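Local coordinates for putative TRAP PERIPLASMIC SOLUTE BINDING PROTEIN (Haemophilus influenzae, PDB 4PBQ), which binds L-gulonate and probably serves as the periplasmic solute receptor of a TRAP (tripartite ATP-independent periplasmic) transporter, at residues F146-S151 against Q226-F231; N207-I212 against E275-L280; I27-Y32 against I61-N66; A86-L91 against G234-S239. One frame throughout, in Å; residues are numbered along the deposited sequence.

Contact 1: F146-S151 against Q226-F231; sequences FRVISS and QSNHIF. With 2UF (L-gulonate), chain D.
The backbone N of Arg147 donates to Ile230 O at 2.8 Å. A second link, from His229 N back to Arg147 O, is weak at 3.4 Å. The arginine side chain leaves this backbone tie and runs beside Ile230, its CD on Ile230 CG2, until a bend at chi3 (79°) brings the guanidinium up to the sugar acid edge-on. There NH1 gives a 2.9 Å bond to O5 of L-gulonate, and NH2 bonds carboxylate oxygen O6B at 3.0 Å. Glu206 makes a salt bridge with Arg147 NE and also accepts from His229 NE2, so one carboxylate fixes both the arginine and the imidazole; on its other nitrogen, ND1, the His229 ring shares a hydrogen bond with Ser227 OG at 2.8 Å.

Farther from the ligand the contact becomes aromatic. Phe146 and Phe231 face each other as an antiparallel non-hydrogen-bonded pair, and their rings form a T-shaped stack with planes at 77°: the edge of Phe231 is directed at the face of Phe146, CD1 standing over the ring centre. Asn228 lies across the base of Phe146 and alongside Val148, its OD1 3.3 Å from Val148 CG1. Strand 136-151 is thus joined to the loop entering strand 231-239, with Arg147 projecting from the sheet as one of two pocket arginines, beside Arg167, that bond the sugar acid, consistent with the arginine-lined carboxylate site of TRAP solute-binding proteins.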
# COMPACT_ATOMS: atom_id res chain seq x y z
N PHE A 146 0.59 1.99 7.84
CA PHE A 146 -0.66 2.66 8.18
C PHE A 146 -0.74 4.02 7.56
O PHE A 146 0.23 4.77 7.54
CB PHE A 146 -0.82 2.76 9.68
CG PHE A 146 -1.17 1.45 10.33
CD1 PHE A 146 -2.49 1.01 10.39
CD2 PHE A 146 -0.18 0.66 10.87
CE1 PHE A 146 -2.81 -0.19 10.99
CE2 PHE A 146 -0.48 -0.55 11.48
CZ PHE A 146 -1.79 -0.99 11.54
N ARG A 147 -1.94 4.38 7.13
CA ARG A 147 -2.14 5.66 6.49
C ARG A 147 -2.54 6.76 7.50
O ARG A 147 -3.32 6.52 8.42
CB ARG A 147 -3.21 5.53 5.39
CG ARG A 147 -2.83 4.49 4.34
CD ARG A 147 -3.88 4.26 3.35
NE ARG A 147 -3.99 5.27 2.29
CZ ARG A 147 -3.34 5.21 1.13
NH1 ARG A 147 -2.54 4.19 0.86
NH2 ARG A 147 -3.53 6.15 0.24
N VAL A 148 -1.96 7.93 7.30
CA VAL A 148 -2.25 9.11 8.11
C VAL A 148 -2.76 10.23 7.19
O VAL A 148 -2.57 10.18 5.97
CB VAL A 148 -1.04 9.57 8.96
CG1 VAL A 148 -0.60 8.44 9.86
CG2 VAL A 148 0.12 10.05 8.10
N ILE A 149 -3.46 11.20 7.77
CA ILE A 149 -4.00 12.31 6.98
C ILE A 149 -3.10 13.53 7.03
O ILE A 149 -2.75 14.02 8.10
CB ILE A 149 -5.39 12.71 7.53
CG1 ILE A 149 -6.36 11.53 7.42
CG2 ILE A 149 -5.93 13.91 6.75
CD1 ILE A 149 -7.68 11.74 8.16
N SER A 150 -2.67 14.01 5.87
CA SER A 150 -1.97 15.27 5.80
C SER A 150 -2.96 16.35 5.36
O SER A 150 -3.89 16.07 4.61
CB SER A 150 -0.78 15.19 4.85
OG SER A 150 -1.15 15.02 3.51
N SER A 151 -2.76 17.57 5.81
CA SER A 151 -3.80 18.57 5.67
C SER A 151 -3.29 19.98 5.88
O SER A 151 -2.46 20.22 6.76
CB SER A 151 -4.90 18.28 6.71
OG SER A 151 -5.91 19.25 6.60
N GLN A 226 -2.47 11.61 12.92
CA GLN A 226 -2.13 10.19 13.02
C GLN A 226 -3.33 9.27 13.18
O GLN A 226 -3.48 8.56 14.18
CB GLN A 226 -1.15 9.97 14.15
CG GLN A 226 -0.46 8.65 14.12
CD GLN A 226 0.56 8.56 15.23
OE1 GLN A 226 0.33 7.88 16.24
NE2 GLN A 226 1.66 9.28 15.08
N SER A 227 -4.17 9.26 12.17
CA SER A 227 -5.38 8.46 12.16
C SER A 227 -5.14 6.96 12.10
O SER A 227 -5.82 6.19 12.76
CB SER A 227 -6.28 8.91 11.01
OG SER A 227 -5.58 8.98 9.77
N ASN A 228 -4.15 6.54 11.30
CA ASN A 228 -3.87 5.13 11.09
C ASN A 228 -5.16 4.37 10.76
O ASN A 228 -5.41 3.29 11.30
CB ASN A 228 -3.15 4.52 12.28
CG ASN A 228 -1.78 5.13 12.52
OD1 ASN A 228 -1.19 5.67 11.60
ND2 ASN A 228 -1.27 5.03 13.74
N HIS A 229 -5.97 4.97 9.89
CA HIS A 229 -7.28 4.41 9.56
C HIS A 229 -7.27 3.13 8.74
O HIS A 229 -8.17 2.31 8.84
CB HIS A 229 -8.13 5.48 8.87
CG HIS A 229 -7.45 6.16 7.72
ND1 HIS A 229 -6.54 7.18 7.89
CD2 HIS A 229 -7.53 5.96 6.39
CE1 HIS A 229 -6.09 7.57 6.71
NE2 HIS A 229 -6.69 6.86 5.78
N ILE A 230 -6.23 2.96 7.91
CA ILE A 230 -6.14 1.90 6.92
C ILE A 230 -4.67 1.47 6.84
O ILE A 230 -3.78 2.33 6.96
CB ILE A 230 -6.64 2.37 5.53
CG1 ILE A 230 -8.18 2.45 5.52
CG2 ILE A 230 -6.10 1.48 4.38
CD1 ILE A 230 -8.79 3.02 4.22
N PHE A 231 -4.42 0.17 6.70
CA PHE A 231 -3.05 -0.34 6.52
C PHE A 231 -2.84 -0.69 5.06
O PHE A 231 -3.61 -1.45 4.50
CB PHE A 231 -2.78 -1.60 7.36
CG PHE A 231 -1.35 -2.09 7.21
CD1 PHE A 231 -0.33 -1.58 8.01
CD2 PHE A 231 -1.02 -2.98 6.21
CE1 PHE A 231 1.00 -2.01 7.83
CE2 PHE A 231 0.31 -3.41 6.04
CZ PHE A 231 1.30 -2.91 6.84
O6A 2UF D . -1.80 6.44 -4.53
C6 2UF D . -1.91 6.11 -3.34
O6B 2UF D . -2.29 6.86 -2.42
C5 2UF D . -1.51 4.67 -2.98
O5 2UF D . -1.07 4.65 -1.64
C4 2UF D . -2.70 3.70 -3.15
O4 2UF D . -3.07 3.62 -4.53
C3 2UF D . -2.33 2.31 -2.59
O3 2UF D . -1.05 1.82 -3.12
C2 2UF D . -3.42 1.27 -2.91
O2 2UF D . -3.13 0.17 -2.07
C1 2UF D . -4.84 1.78 -2.53
O1 2UF D . -5.76 0.69 -2.71

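Contact 2: N207-I212 against E275-L280; sequences NPYMLI and EVKDYL. With 2UF (L-gulonate), chain D.
Tyr209 and Met210, in the first turn of helix 209-214, lie against Val276 and Lys277 of the long helix 248-281. The closest CA atoms, of Met210 and Val276, are 6.3 Å apart, and no hydrogen bond crosses. Pro208 is the N-cap of the short helix, whose first turn closes with Ile212 N bonding to Pro208 O.

Tyr209 carries most of the contact. Lys277 lays its aliphatic chain obliquely over one face of the ring, a CH-pi contact with CG 3.7 Å from the ring centroid; a bend at chi3 (75°) keeps CE close to Tyr209 CE2 as well. Leu280 comes to the ring's edge instead, with CD1 3.7 Å from Tyr209 CD1. The phenol OH probably bonds the side-chain amide of Gln226, in the loop leaving strand 223-225.

In this way helix 248-281, which runs past both lobes of the solute-binding fold, packs on the helix that follows pocket strand 204-208. Val276 divides its two methyls: CG1 meets Tyr209 O, while CG2 reaches selenomethionine Met210 at CG. Upstream, Asn207 turns its amide to L-gulonate, OD1 accepting from O5 at 2.8 Å and ND2 donating to O6B at 3.0 Å.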
# COMPACT_ATOMS: atom_id res chain seq x y z
N ASN A 207 -1.91 8.87 3.35
CA ASN A 207 -0.88 7.93 2.91
C ASN A 207 -0.00 7.64 4.11
O ASN A 207 -0.10 8.33 5.13
CB ASN A 207 -0.06 8.52 1.73
CG ASN A 207 -0.40 7.88 0.37
OD1 ASN A 207 -0.31 6.66 0.20
ND2 ASN A 207 -0.79 8.70 -0.58
N PRO A 208 0.84 6.62 4.01
CA PRO A 208 1.74 6.33 5.13
C PRO A 208 2.75 7.45 5.36
O PRO A 208 3.07 8.20 4.42
CB PRO A 208 2.42 5.01 4.72
CG PRO A 208 1.48 4.40 3.71
CD PRO A 208 0.90 5.58 2.98
N TYR A 209 3.29 7.52 6.58
CA TYR A 209 4.33 8.50 6.92
C TYR A 209 5.47 8.52 5.90
O TYR A 209 5.92 9.60 5.51
CB TYR A 209 4.91 8.23 8.32
CG TYR A 209 4.15 8.87 9.45
CD1 TYR A 209 4.13 10.25 9.62
CD2 TYR A 209 3.47 8.10 10.36
CE1 TYR A 209 3.45 10.83 10.69
CE2 TYR A 209 2.77 8.67 11.40
CZ TYR A 209 2.77 10.03 11.56
OH TYR A 209 2.06 10.56 12.63
N MSE A 210 5.99 7.36 5.51
CA MSE A 210 7.17 7.36 4.66
C MSE A 210 6.89 7.98 3.31
O MSE A 210 7.71 8.74 2.80
CB MSE A 210 7.80 5.97 4.50
CG MSE A 210 8.31 5.43 5.82
SE MSE A 210 9.31 3.77 5.62
CE MSE A 210 7.83 2.56 5.32
N LEU A 211 5.72 7.71 2.73
CA LEU A 211 5.34 8.37 1.49
C LEU A 211 5.27 9.90 1.65
O LEU A 211 5.75 10.65 0.81
CB LEU A 211 3.99 7.80 1.00
CG LEU A 211 3.41 8.22 -0.35
CD1 LEU A 211 2.89 9.66 -0.41
CD2 LEU A 211 4.39 7.96 -1.42
N ILE A 212 4.66 10.36 2.74
CA ILE A 212 4.55 11.79 3.00
C ILE A 212 5.92 12.47 3.04
O ILE A 212 6.08 13.58 2.53
CB ILE A 212 3.74 12.01 4.28
CG1 ILE A 212 2.30 11.60 4.00
CG2 ILE A 212 3.80 13.47 4.74
CD1 ILE A 212 1.41 11.57 5.24
N GLU A 275 12.04 6.58 12.16
CA GLU A 275 12.95 7.68 11.83
C GLU A 275 12.19 8.82 11.17
O GLU A 275 12.43 10.01 11.45
CB GLU A 275 14.04 7.24 10.86
CG GLU A 275 15.03 6.27 11.46
CD GLU A 275 15.91 5.61 10.42
OE1 GLU A 275 15.74 5.85 9.21
OE2 GLU A 275 16.78 4.83 10.83
N VAL A 276 11.28 8.45 10.28
CA VAL A 276 10.56 9.45 9.50
C VAL A 276 9.61 10.23 10.38
O VAL A 276 9.45 11.45 10.23
CB VAL A 276 9.83 8.79 8.32
CG1 VAL A 276 8.81 9.74 7.74
CG2 VAL A 276 10.85 8.36 7.25
N LYS A 277 8.98 9.55 11.32
CA LYS A 277 8.10 10.23 12.27
C LYS A 277 8.88 11.31 13.06
O LYS A 277 8.40 12.41 13.25
CB LYS A 277 7.46 9.21 13.20
CG LYS A 277 6.34 8.40 12.55
CD LYS A 277 5.72 7.40 13.53
CE LYS A 277 4.82 8.10 14.54
NZ LYS A 277 4.07 7.11 15.38
N ASP A 278 10.08 10.98 13.52
CA ASP A 278 10.92 11.92 14.22
C ASP A 278 11.32 13.09 13.31
O ASP A 278 11.29 14.25 13.73
CB ASP A 278 12.17 11.22 14.74
CG ASP A 278 12.97 12.09 15.71
OD1 ASP A 278 12.41 12.46 16.76
OD2 ASP A 278 14.13 12.40 15.39
N TYR A 279 11.72 12.77 12.08
CA TYR A 279 12.08 13.77 11.08
C TYR A 279 10.95 14.79 10.90
O TYR A 279 11.17 16.01 10.92
CB TYR A 279 12.37 13.08 9.73
CG TYR A 279 12.76 14.02 8.62
CD1 TYR A 279 11.79 14.71 7.89
CD2 TYR A 279 14.09 14.20 8.27
CE1 TYR A 279 12.13 15.57 6.89
CE2 TYR A 279 14.44 15.07 7.26
CZ TYR A 279 13.46 15.75 6.58
OH TYR A 279 13.78 16.62 5.56
N LEU A 280 9.74 14.29 10.69
CA LEU A 280 8.59 15.16 10.44
C LEU A 280 8.23 16.00 11.66
O LEU A 280 7.78 17.14 11.53
CB LEU A 280 7.40 14.33 9.97
CG LEU A 280 7.63 13.72 8.59
CD1 LEU A 280 6.54 12.72 8.21
CD2 LEU A 280 7.70 14.83 7.53
O6A 2UF D . -1.80 6.44 -4.53
C6 2UF D . -1.91 6.11 -3.34
O6B 2UF D . -2.29 6.86 -2.42
C5 2UF D . -1.51 4.67 -2.98
O5 2UF D . -1.07 4.65 -1.64
C4 2UF D . -2.70 3.70 -3.15
O4 2UF D . -3.07 3.62 -4.53
C3 2UF D . -2.33 2.31 -2.59
O3 2UF D . -1.05 1.82 -3.12
C2 2UF D . -3.42 1.27 -2.91
O2 2UF D . -3.13 0.17 -2.07
C1 2UF D . -4.84 1.78 -2.53
O1 2UF D . -5.76 0.69 -2.71

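Contact 3: I27-Y32 against I61-N66; sequences IKLGHY and IRLYPN. With 2UF (L-gulonate), chain D.
The imidazole of His31 lies over Pro65, a CH-pi contact in which Pro65 CA stands 3.8 Å from the ring centroid, displaced toward the rim, and Pro65 CB comes within 3.5 Å of NE2. The first torsion of His31 (chi1 68°), with CG between the backbone N and the carbonyl carbon, turns the ring back over the proline. Its NE2 is hydrogen-bonded to His40 of helix 38-54, which would help to fix the rotation of the ring.

Behind this pair, strands 25-30 and 59-64 run parallel, Ile27 level with Ile61 and Gly30 with Tyr64. Four backbone bonds hold them: Arg62 N to Ile27 O, Leu29 N to Arg62 O and Tyr64 N to Leu29 O, each 2.8 Å, then His31 N to Tyr64 O at 3.0 Å. On one face Ile27 and Ile61 lie side by side, and Leu29 CD1 rests against both Ile61 CG2 and Leu63 CD2. On the other, the Tyr64 ring crosses the root of Lys28, with CE2 3.8 Å from Lys28 CB, while the lysine ammonium turns off to Glu85 and Thr83 O. Helix 38-54 connects the two strands as a beta-alpha-beta crossover.

Just past the strand end, Tyr32 points away from Pro65 and Asn66 and brings its OH 2.8 Å from O3 of L-gulonate. The backbone bonds, together with the packed and hydrogen-bonded ring of His31, would limit the freedom of the chain here and so probably contribute to placing the Tyr32 hydroxyl against a hydroxyl of the ligand.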
# COMPACT_ATOMS: atom_id res chain seq x y z
N ILE A 27 13.72 -8.61 -16.75
CA ILE A 27 12.49 -8.38 -16.01
C ILE A 27 12.44 -6.93 -15.50
O ILE A 27 13.20 -6.55 -14.61
CB ILE A 27 12.41 -9.38 -14.88
CG1 ILE A 27 12.21 -10.78 -15.47
CG2 ILE A 27 11.30 -9.05 -13.92
CD1 ILE A 27 12.29 -11.87 -14.47
N LYS A 28 11.55 -6.12 -16.07
CA LYS A 28 11.41 -4.74 -15.64
C LYS A 28 10.49 -4.78 -14.43
O LYS A 28 9.48 -5.49 -14.46
CB LYS A 28 10.76 -3.86 -16.71
CG LYS A 28 11.52 -3.79 -18.03
CD LYS A 28 10.91 -2.75 -18.98
CE LYS A 28 9.45 -3.03 -19.31
NZ LYS A 28 9.26 -4.33 -20.01
N LEU A 29 10.87 -4.06 -13.39
CA LEU A 29 10.11 -4.04 -12.13
C LEU A 29 9.76 -2.60 -11.78
O LEU A 29 10.63 -1.78 -11.44
CB LEU A 29 10.93 -4.69 -11.01
CG LEU A 29 10.16 -5.00 -9.73
CD1 LEU A 29 10.98 -5.99 -8.93
CD2 LEU A 29 9.82 -3.77 -8.91
N GLY A 30 8.47 -2.28 -11.86
CA GLY A 30 8.05 -0.91 -11.64
C GLY A 30 7.29 -0.72 -10.34
O GLY A 30 6.58 -1.61 -9.91
N HIS A 31 7.50 0.42 -9.70
CA HIS A 31 6.72 0.77 -8.52
C HIS A 31 6.60 2.28 -8.39
O HIS A 31 7.24 3.04 -9.12
CB HIS A 31 7.28 0.11 -7.27
CG HIS A 31 8.61 0.62 -6.84
ND1 HIS A 31 8.76 1.64 -5.92
CD2 HIS A 31 9.86 0.23 -7.19
CE1 HIS A 31 10.05 1.85 -5.71
NE2 HIS A 31 10.73 1.01 -6.48
N TYR A 32 5.75 2.72 -7.44
CA TYR A 32 5.45 4.13 -7.26
C TYR A 32 6.21 4.88 -6.17
O TYR A 32 6.14 6.11 -6.09
CB TYR A 32 3.95 4.31 -7.02
CG TYR A 32 3.33 3.82 -5.72
CD1 TYR A 32 3.50 4.53 -4.54
CD2 TYR A 32 2.50 2.70 -5.70
CE1 TYR A 32 2.88 4.13 -3.37
CE2 TYR A 32 1.87 2.30 -4.52
CZ TYR A 32 2.06 3.02 -3.37
OH TYR A 32 1.42 2.62 -2.21
N ILE A 61 16.94 -8.10 -13.06
CA ILE A 61 15.78 -7.44 -12.48
C ILE A 61 16.04 -5.94 -12.52
O ILE A 61 16.80 -5.42 -11.70
CB ILE A 61 15.53 -7.88 -11.03
CG1 ILE A 61 15.57 -9.42 -10.89
CG2 ILE A 61 14.21 -7.28 -10.53
CD1 ILE A 61 14.54 -10.20 -11.71
N ARG A 62 15.48 -5.26 -13.53
CA ARG A 62 15.75 -3.82 -13.72
C ARG A 62 14.70 -3.01 -12.94
O ARG A 62 13.52 -3.12 -13.21
CB ARG A 62 15.71 -3.44 -15.21
CG ARG A 62 16.74 -4.19 -16.04
CD ARG A 62 16.94 -3.52 -17.39
NE ARG A 62 17.70 -2.28 -17.27
CZ ARG A 62 17.70 -1.31 -18.19
NH1 ARG A 62 18.43 -0.21 -18.00
NH2 ARG A 62 16.98 -1.44 -19.29
N LEU A 63 15.13 -2.19 -11.99
CA LEU A 63 14.22 -1.46 -11.11
C LEU A 63 13.82 -0.10 -11.69
O LEU A 63 14.64 0.65 -12.24
CB LEU A 63 14.84 -1.26 -9.73
CG LEU A 63 15.33 -2.55 -9.07
CD1 LEU A 63 15.84 -2.26 -7.67
CD2 LEU A 63 14.22 -3.63 -9.00
N TYR A 64 12.54 0.21 -11.56
CA TYR A 64 11.97 1.46 -12.05
C TYR A 64 11.08 2.07 -10.97
O TYR A 64 9.88 1.82 -10.93
CB TYR A 64 11.15 1.21 -13.31
CG TYR A 64 11.98 0.84 -14.54
CD1 TYR A 64 12.51 1.82 -15.37
CD2 TYR A 64 12.20 -0.49 -14.86
CE1 TYR A 64 13.25 1.48 -16.52
CE2 TYR A 64 12.93 -0.84 -16.00
CZ TYR A 64 13.45 0.14 -16.81
OH TYR A 64 14.16 -0.24 -17.93
N PRO A 65 11.67 2.89 -10.10
CA PRO A 65 10.90 3.47 -9.01
C PRO A 65 10.10 4.70 -9.51
O PRO A 65 10.16 5.06 -10.68
CB PRO A 65 11.99 3.90 -8.04
CG PRO A 65 13.13 4.35 -8.98
CD PRO A 65 13.09 3.32 -10.08
N ASN A 66 9.37 5.32 -8.61
CA ASN A 66 8.82 6.65 -8.81
C ASN A 66 7.98 6.81 -10.10
O ASN A 66 8.06 7.83 -10.77
CB ASN A 66 9.93 7.69 -8.80
CG ASN A 66 9.43 9.07 -8.47
OD1 ASN A 66 8.35 9.24 -7.88
ND2 ASN A 66 10.20 10.08 -8.87
O6A 2UF D . -1.80 6.44 -4.53
C6 2UF D . -1.91 6.11 -3.34
O6B 2UF D . -2.29 6.86 -2.42
C5 2UF D . -1.51 4.67 -2.98
O5 2UF D . -1.07 4.65 -1.64
C4 2UF D . -2.70 3.70 -3.15
O4 2UF D . -3.07 3.62 -4.53
C3 2UF D . -2.33 2.31 -2.59
O3 2UF D . -1.05 1.82 -3.12
C2 2UF D . -3.42 1.27 -2.91
O2 2UF D . -3.13 0.17 -2.07
C1 2UF D . -4.84 1.78 -2.53
O1 2UF D . -5.76 0.69 -2.71

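Contact 4: A86-L91 against G234-S239; sequences AGITGL and GLLQIS. With 2UF (L-gulonate), chain D.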
# COMPACT_ATOMS: atom_id res chain seq x y z
N ALA A 86 7.46 -7.33 -13.73
CA ALA A 86 7.31 -7.37 -12.26
C ALA A 86 6.96 -6.00 -11.72
O ALA A 86 7.02 -4.99 -12.41
CB ALA A 86 8.57 -7.90 -11.60
N GLY A 87 6.55 -5.96 -10.46
CA GLY A 87 6.26 -4.67 -9.89
C GLY A 87 5.88 -4.76 -8.44
O GLY A 87 5.63 -5.86 -7.92
N ILE A 88 5.84 -3.59 -7.81
CA ILE A 88 5.18 -3.45 -6.51
C ILE A 88 4.05 -2.46 -6.66
O ILE A 88 4.24 -1.37 -7.16
CB ILE A 88 6.12 -2.97 -5.40
CG1 ILE A 88 7.30 -3.95 -5.24
CG2 ILE A 88 5.34 -2.79 -4.07
CD1 ILE A 88 8.30 -3.61 -4.16
N THR A 89 2.86 -2.89 -6.24
CA THR A 89 1.68 -2.02 -6.22
C THR A 89 0.98 -2.24 -4.89
O THR A 89 1.26 -3.21 -4.19
CB THR A 89 0.68 -2.31 -7.35
OG1 THR A 89 0.01 -3.57 -7.15
CG2 THR A 89 1.37 -2.35 -8.71
N GLY A 90 0.02 -1.37 -4.62
CA GLY A 90 -0.99 -1.62 -3.61
C GLY A 90 -2.12 -2.46 -4.18
O GLY A 90 -1.93 -3.31 -5.06
N LEU A 91 -3.34 -2.21 -3.68
CA LEU A 91 -4.42 -3.17 -3.89
C LEU A 91 -5.41 -2.73 -4.97
O LEU A 91 -6.59 -3.06 -4.90
CB LEU A 91 -5.18 -3.36 -2.56
CG LEU A 91 -4.33 -3.66 -1.31
CD1 LEU A 91 -5.19 -3.99 -0.09
CD2 LEU A 91 -3.38 -4.80 -1.57
N GLY A 234 2.38 -3.38 0.37
CA GLY A 234 2.97 -3.29 -0.96
C GLY A 234 3.24 -4.69 -1.48
O GLY A 234 4.05 -5.45 -0.92
N LEU A 235 2.54 -5.06 -2.55
CA LEU A 235 2.59 -6.42 -3.09
C LEU A 235 3.69 -6.54 -4.14
O LEU A 235 3.66 -5.84 -5.14
CB LEU A 235 1.24 -6.78 -3.73
CG LEU A 235 0.09 -7.23 -2.81
CD1 LEU A 235 -0.05 -6.42 -1.60
CD2 LEU A 235 -1.20 -7.22 -3.67
N LEU A 236 4.63 -7.45 -3.91
CA LEU A 236 5.66 -7.75 -4.91
C LEU A 236 5.13 -8.83 -5.80
O LEU A 236 4.80 -9.93 -5.33
CB LEU A 236 6.92 -8.25 -4.22
CG LEU A 236 8.05 -8.71 -5.14
CD1 LEU A 236 8.50 -7.58 -6.06
CD2 LEU A 236 9.20 -9.16 -4.26
N GLN A 237 5.06 -8.53 -7.09
CA GLN A 237 4.34 -9.34 -8.05
C GLN A 237 5.18 -9.59 -9.30
O GLN A 237 6.00 -8.77 -9.65
CB GLN A 237 3.08 -8.60 -8.49
CG GLN A 237 2.06 -8.41 -7.39
CD GLN A 237 1.12 -7.24 -7.69
OE1 GLN A 237 0.07 -7.41 -8.32
NE2 GLN A 237 1.55 -6.05 -7.30
N ILE A 238 4.91 -10.71 -9.97
CA ILE A 238 5.53 -10.99 -11.27
C ILE A 238 4.39 -11.36 -12.22
O ILE A 238 3.45 -12.05 -11.84
CB ILE A 238 6.62 -12.07 -11.14
CG1 ILE A 238 7.36 -12.31 -12.46
CG2 ILE A 238 6.07 -13.36 -10.69
CD1 ILE A 238 8.84 -12.73 -12.20
N SER A 239 4.43 -10.84 -13.43
CA SER A 239 3.46 -11.23 -14.43
C SER A 239 3.44 -12.74 -14.61
O SER A 239 4.48 -13.40 -14.70
CB SER A 239 3.81 -10.59 -15.77
OG SER A 239 2.96 -11.07 -16.80
O6A 2UF D . -1.80 6.44 -4.53
C6 2UF D . -1.91 6.11 -3.34
O6B 2UF D . -2.29 6.86 -2.42
C5 2UF D . -1.51 4.67 -2.98
O5 2UF D . -1.07 4.65 -1.64
C4 2UF D . -2.70 3.70 -3.15
O4 2UF D . -3.07 3.62 -4.53
C3 2UF D . -2.33 2.31 -2.59
O3 2UF D . -1.05 1.82 -3.12
C2 2UF D . -3.42 1.27 -2.91
O2 2UF D . -3.13 0.17 -2.07
C1 2UF D . -4.84 1.78 -2.53
O1 2UF D . -5.76 0.69 -2.71
O HOH W 1 -1.79 -5.49 -8.63
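Leu91 and Leu235 meet through their methyl ends, CD2 of the first 3.7 Å from CD1 of the second, with the side chains crossing at about a right angle. The same leucine reaches the ligand through its backbone: Leu91 N donates to O2 of L-gulonate at 2.9 Å, and Gly90 CA lies 3.2 Å from O2 of the ligand.

Thr89 organises the turn into the pocket. Its hydroxyl, set by chi1 (71°) between backbone N and carbonyl carbon, donates to Gly90 O at 2.9 Å and accepts from Gln237 NE2, also 2.9 Å and close to the plane of the amide. The same NE2 donates to Leu235 O from above the carbonyl plane, while Thr89 N reaches that oxygen from the opposite face. A water donates to Thr89 OG1 and to Gln237 OE1, bridging them at 2.7 Å from OE1.

Farther back, strands 86-89 and 231-239 run antiparallel, with hydrogen-bonded pairs Gly87-Gln237 and Thr89-Leu235. Ile88 CG1 packs on Leu236 CD1 on the face covered by helix 38-54; helix 72-81 covers Thr89 and Gln237, and its Glu72 accepts from Gly90 N. The buried glutamine amide thus has both ends engaged, and through Thr89 OG1 this network probably steadies the carbonyl of Gly90, and with it the peptide whose N-H bonds the sugar acid.

How the contacts relate
All four contacts reach one mixed sheet and touch L-gulonate, which lies between them. Contacts 3 and 4 sit together, centres about 10 Å apart, on strands 25-30, 59-64, 86-89 and the far end of 231-239. Contacts 1 and 2, about 11 Å apart, form the other group on strands 136-151 and 204-208, with contact 2 made by helices 209-214 and 248-281; centres of the two groups are about 22 to 26 Å apart. Along the chain contact 3 closes first; contact 4 then spans contact 1, and contact 2 alternates with both. Strand 231-239 starts in contact 1 and runs into contact 4, linking the two sides of the pocket, consistent with the lobe-crossing strands of TRAP solute-binding proteins.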